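Local coordinates for archaeal actin homolog (Thermoplasma acidophilum, PDB 2FSJ), which polymerizes into bundles of helical filaments in the presence of nucleoside triphosphates, ATP being the optimal one, at residues 185-197 with 293-307. Residues are numbered along the deposited sequence; the frame is centred on the assembly and turned at random.
Sequences IEQQPGYGVVIDV and EVDRVTSLIPVGGGS
Tyr191 lays its ring alongside the aliphatic part of Arg296: CB of Arg296 sits off-centre over the ring, 4.2 Å from its centroid, and CD of Arg296 comes to 3.6 Å from CE2 of Tyr191. The two side chains run the same way, ring and guanidinium planes nearly perpendicular (87°), and NH1 of Arg296 gives a weak bond to OH of Tyr191. Glu293, its chain folded back about the CB-CG bond (chi2 -63°), brings OE1 to the ring edge near its plane and holds NH1 of Arg296 in a 2.8 Å salt bridge. With an alanine at Tyr191, the shaft of Arg296 is likely to lose its apolar cover and the Glu293-Arg296 pair to be freer to move.

Strands 191-197 and 297-303 then run parallel, joined by backbone bonds from N of Tyr191 to O of Arg296 through to N of Val197 and O of Val303. The register slips at a beta bulge, where O of Tyr191 accepts from N of Thr298 (3.0 Å) and weakly from N of Ser299 and OG1 of Thr298. On one face CD2 of Leu300 touches Val193 and Ile195; on the other, CG2 of Val303 meets CG1 of Val194 (3.7 Å) and CB of Asp196, while the Ile301 side chain touches Leu179 of helix 173-182 and its CD1 packs against CG2 of Val194. At the far end O of Val303 is gripped from opposite faces by N of Val197 and OG of Ser307 (2.6 Å), while N of Gly306 bonds O of Val197. Strand 297-303 is thus an outer strand of a four-stranded sheet of the actin-like fold and runs into the glycine-rich ATP-binding turn, Gly305 to Ser307.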
loop_
_atom_site.group_PDB
_atom_site.type_symbol
_atom_site.label_atom_id
_atom_site.label_comp_id
_atom_site.label_asym_id
_atom_site.label_seq_id
_atom_site.Cartn_x
_atom_site.Cartn_y
_atom_site.Cartn_z
ATOM N N ILE A 185 9.249 -12.353 14.182
ATOM C CA ILE A 185 10.692 -12.405 13.926
ATOM C C ILE A 185 11.419 -11.992 15.192
ATOM O O ILE A 185 10.803 -11.476 16.131
ATOM C CB ILE A 185 11.073 -11.489 12.758
ATOM C CG1 ILE A 185 10.665 -10.044 13.043
ATOM C CG2 ILE A 185 10.443 -11.994 11.467
ATOM C CD1 ILE A 185 11.161 -9.017 12.037
ATOM N N GLU A 186 12.727 -12.211 15.227
ATOM C CA GLU A 186 13.527 -11.911 16.423
ATOM C C GLU A 186 14.858 -11.267 16.041
ATOM O O GLU A 186 15.389 -11.551 14.978
ATOM C CB GLU A 186 13.800 -13.201 17.205
ATOM N N GLN A 187 15.368 -10.374 16.876
ATOM C CA GLN A 187 16.646 -9.736 16.591
ATOM C C GLN A 187 17.740 -10.774 16.792
ATOM O O GLN A 187 17.673 -11.593 17.711
ATOM C CB GLN A 187 16.877 -8.525 17.471
ATOM C CG GLN A 187 15.940 -7.385 17.159
ATOM C CD GLN A 187 16.366 -6.116 17.782
ATOM O OE1 GLN A 187 17.256 -5.428 17.272
ATOM N NE2 GLN A 187 15.750 -5.784 18.898
ATOM N N GLN A 188 18.700 -10.750 15.881
ATOM C CA GLN A 188 19.777 -11.739 15.799
ATOM C C GLN A 188 20.744 -11.255 14.730
ATOM O O GLN A 188 20.398 -10.358 13.985
ATOM C CB GLN A 188 19.223 -13.107 15.401
ATOM C CG GLN A 188 18.338 -13.106 14.161
ATOM C CD GLN A 188 17.449 -14.333 14.044
ATOM O OE1 GLN A 188 17.805 -15.408 14.522
ATOM N NE2 GLN A 188 16.293 -14.183 13.401
ATOM N N PRO A 189 21.947 -11.831 14.660
ATOM C CA PRO A 189 22.837 -11.585 13.522
ATOM C C PRO A 189 22.188 -12.087 12.212
ATOM O O PRO A 189 21.537 -13.147 12.201
ATOM C CB PRO A 189 24.138 -12.329 13.918
ATOM C CG PRO A 189 23.793 -13.199 15.066
ATOM C CD PRO A 189 22.562 -12.713 15.674
ATOM N N GLY A 190 22.292 -11.312 11.140
ATOM C CA GLY A 190 21.642 -11.659 9.886
ATOM C C GLY A 190 20.615 -10.601 9.428
ATOM O O GLY A 190 20.331 -9.664 10.148
ATOM N N TYR A 191 20.077 -10.794 8.220
ATOM C CA TYR A 191 19.247 -9.817 7.537
ATOM C C TYR A 191 17.807 -10.329 7.412
ATOM O O TYR A 191 17.559 -11.526 7.293
ATOM C CB TYR A 191 19.793 -9.517 6.112
ATOM C CG TYR A 191 21.131 -8.785 6.032
ATOM C CD1 TYR A 191 21.585 -7.997 7.075
ATOM C CD2 TYR A 191 21.943 -8.894 4.923
ATOM C CE1 TYR A 191 22.777 -7.341 7.019
ATOM C CE2 TYR A 191 23.177 -8.200 4.851
ATOM C CZ TYR A 191 23.574 -7.444 5.909
ATOM O OH TYR A 191 24.742 -6.745 5.912
ATOM N N GLY A 192 16.864 -9.404 7.509
ATOM C CA GLY A 192 15.482 -9.605 7.092
ATOM C C GLY A 192 15.345 -8.962 5.711
ATOM O O GLY A 192 15.814 -7.868 5.487
ATOM N N VAL A 193 14.651 -9.618 4.810
ATOM C CA VAL A 193 14.362 -9.072 3.509
ATOM C C VAL A 193 12.849 -9.019 3.332
ATOM O O VAL A 193 12.154 -10.053 3.293
ATOM C CB VAL A 193 15.066 -9.864 2.341
ATOM C CG1 VAL A 193 14.733 -9.203 0.992
ATOM C CG2 VAL A 193 16.555 -9.901 2.530
ATOM N N VAL A 194 12.325 -7.801 3.232
ATOM C CA VAL A 194 10.898 -7.571 3.065
ATOM C C VAL A 194 10.634 -7.300 1.596
ATOM O O VAL A 194 11.212 -6.369 1.038
ATOM C CB VAL A 194 10.410 -6.338 3.895
ATOM C CG1 VAL A 194 8.922 -6.109 3.661
ATOM C CG2 VAL A 194 10.687 -6.589 5.436
ATOM N N ILE A 195 9.803 -8.132 0.977
ATOM C CA ILE A 195 9.519 -8.087 -0.453
ATOM C C ILE A 195 8.041 -7.695 -0.618
ATOM O O ILE A 195 7.132 -8.478 -0.320
ATOM C CB ILE A 195 9.822 -9.449 -1.093
ATOM C CG1 ILE A 195 11.289 -9.845 -0.863
ATOM C CG2 ILE A 195 9.503 -9.400 -2.600
ATOM C CD1 ILE A 195 11.566 -11.320 -1.094
ATOM N N ASP A 196 7.795 -6.447 -1.006
ATOM C CA ASP A 196 6.433 -5.887 -1.060
ATOM C C ASP A 196 5.984 -5.793 -2.513
ATOM O O ASP A 196 6.414 -4.913 -3.230
ATOM C CB ASP A 196 6.505 -4.517 -0.437
ATOM C CG ASP A 196 5.157 -3.893 -0.179
ATOM O OD1 ASP A 196 4.128 -4.352 -0.721
ATOM O OD2 ASP A 196 5.068 -2.897 0.577
ATOM N N VAL A 197 5.150 -6.724 -2.951
ATOM C CA VAL A 197 4.744 -6.791 -4.338
ATOM C C VAL A 197 3.453 -5.987 -4.454
ATOM O O VAL A 197 2.399 -6.398 -3.938
ATOM C CB VAL A 197 4.463 -8.250 -4.846
ATOM C CG1 VAL A 197 4.172 -8.202 -6.329
ATOM C CG2 VAL A 197 5.665 -9.138 -4.637
ATOM N N GLU A 293 25.432 -11.757 -0.338
ATOM C CA GLU A 293 24.823 -11.347 0.940
ATOM C C GLU A 293 23.577 -12.139 1.253
ATOM O O GLU A 293 23.070 -12.087 2.353
ATOM C CB GLU A 293 24.502 -9.862 0.893
ATOM C CG GLU A 293 25.729 -9.024 0.715
ATOM C CD GLU A 293 26.659 -9.208 1.900
ATOM O OE1 GLU A 293 26.294 -8.726 2.969
ATOM O OE2 GLU A 293 27.711 -9.868 1.786
ATOM N N VAL A 294 23.074 -12.877 0.277
ATOM C CA VAL A 294 21.962 -13.773 0.488
ATOM C C VAL A 294 22.270 -14.759 1.627
ATOM O O VAL A 294 21.378 -15.260 2.284
ATOM C CB VAL A 294 21.620 -14.501 -0.844
ATOM C CG1 VAL A 294 22.556 -15.715 -1.083
ATOM C CG2 VAL A 294 20.172 -14.871 -0.905
ATOM N N ASP A 295 23.555 -15.038 1.842
ATOM C CA ASP A 295 23.990 -15.975 2.887
ATOM C C ASP A 295 23.792 -15.411 4.285
ATOM O O ASP A 295 23.888 -16.140 5.245
ATOM C CB ASP A 295 25.467 -16.320 2.703
ATOM C CG ASP A 295 25.752 -17.020 1.371
ATOM O OD1 ASP A 295 24.887 -17.728 0.831
ATOM O OD2 ASP A 295 26.847 -16.902 0.795
ATOM N N ARG A 296 23.560 -14.113 4.395
ATOM C CA ARG A 296 23.219 -13.495 5.684
ATOM C C ARG A 296 21.731 -13.446 5.950
ATOM O O ARG A 296 21.335 -13.075 7.056
ATOM C CB ARG A 296 23.721 -12.053 5.723
ATOM C CG ARG A 296 25.220 -11.952 5.611
ATOM C CD ARG A 296 25.752 -10.557 5.835
ATOM N NE ARG A 296 27.183 -10.618 6.108
ATOM C CZ ARG A 296 28.040 -9.639 5.901
ATOM N NH1 ARG A 296 27.636 -8.461 5.421
ATOM N NH2 ARG A 296 29.324 -9.845 6.170
ATOM N N VAL A 297 20.906 -13.806 4.957
ATOM C CA VAL A 297 19.450 -13.715 5.112
ATOM C C VAL A 297 18.949 -14.807 6.022
ATOM O O VAL A 297 19.133 -15.989 5.718
ATOM C CB VAL A 297 18.695 -13.814 3.754
ATOM C CG1 VAL A 297 17.170 -13.807 3.969
ATOM C CG2 VAL A 297 19.099 -12.655 2.844
ATOM N N THR A 298 18.294 -14.420 7.126
ATOM C CA THR A 298 17.604 -15.374 8.018
ATOM C C THR A 298 16.083 -15.295 7.984
ATOM O O THR A 298 15.438 -16.170 8.479
ATOM C CB THR A 298 18.063 -15.168 9.465
ATOM O OG1 THR A 298 17.870 -13.794 9.843
ATOM C CG2 THR A 298 19.579 -15.370 9.595
ATOM N N SER A 299 15.503 -14.229 7.443
ATOM C CA SER A 299 14.064 -14.129 7.304
ATOM C C SER A 299 13.714 -13.444 6.001
ATOM O O SER A 299 14.269 -12.385 5.709
ATOM C CB SER A 299 13.420 -13.334 8.453
ATOM O OG SER A 299 13.959 -13.625 9.709
ATOM N N LEU A 300 12.836 -14.083 5.224
ATOM C CA LEU A 300 12.265 -13.543 3.975
ATOM C C LEU A 300 10.799 -13.250 4.252
ATOM O O LEU A 300 10.071 -14.156 4.676
ATOM C CB LEU A 300 12.334 -14.565 2.836
ATOM C CG LEU A 300 13.613 -14.759 2.024
ATOM C CD1 LEU A 300 13.487 -16.002 1.115
ATOM C CD2 LEU A 300 14.011 -13.539 1.205
ATOM N N ILE A 301 10.356 -12.013 3.997
ATOM C CA ILE A 301 9.065 -11.550 4.454
ATOM C C ILE A 301 8.252 -10.958 3.295
ATOM O O ILE A 301 8.383 -9.784 2.947
ATOM C CB ILE A 301 9.236 -10.543 5.615
ATOM C CG1 ILE A 301 10.100 -11.138 6.739
ATOM C CG2 ILE A 301 7.882 -10.095 6.143
ATOM C CD1 ILE A 301 10.719 -10.113 7.678
ATOM N N PRO A 302 7.456 -11.787 2.650
ATOM C CA PRO A 302 6.620 -11.283 1.558
ATOM C C PRO A 302 5.401 -10.557 2.092
ATOM O O PRO A 302 4.665 -11.102 2.929
ATOM C CB PRO A 302 6.244 -12.538 0.801
ATOM C CG PRO A 302 7.216 -13.624 1.373
ATOM C CD PRO A 302 7.387 -13.251 2.774
ATOM N N VAL A 303 5.207 -9.332 1.613
ATOM C CA VAL A 303 4.091 -8.489 2.003
ATOM C C VAL A 303 3.483 -7.871 0.744
ATOM O O VAL A 303 3.897 -8.173 -0.360
ATOM C CB VAL A 303 4.473 -7.391 3.017
ATOM C CG1 VAL A 303 4.948 -7.978 4.394
ATOM C CG2 VAL A 303 5.474 -6.400 2.462
ATOM N N GLY A 304 2.438 -7.072 0.923
ATOM C CA GLY A 304 1.705 -6.509 -0.203
ATOM C C GLY A 304 0.655 -7.452 -0.761
ATOM O O GLY A 304 0.681 -8.689 -0.509
ATOM N N GLY A 305 -0.237 -6.872 -1.581
ATOM C CA GLY A 305 -1.282 -7.616 -2.303
ATOM C C GLY A 305 -0.799 -8.722 -3.238
ATOM O O GLY A 305 -1.401 -9.804 -3.319
ATOM N N GLY A 306 0.302 -8.479 -3.935
ATOM C CA GLY A 306 0.929 -9.480 -4.782
ATOM C C GLY A 306 1.415 -10.741 -4.077
ATOM O O GLY A 306 1.434 -11.806 -4.650
ATOM N N SER A 307 1.822 -10.625 -2.821
ATOM C CA SER A 307 2.310 -11.782 -2.091
ATOM C C SER A 307 1.182 -12.835 -1.828
ATOM O O SER A 307 1.468 -14.001 -1.666
ATOM C CB SER A 307 2.996 -11.318 -0.794
ATOM O OG SER A 307 4.231 -10.630 -1.067
HETATM O O HOH W 1 13.762 -13.806 12.925
#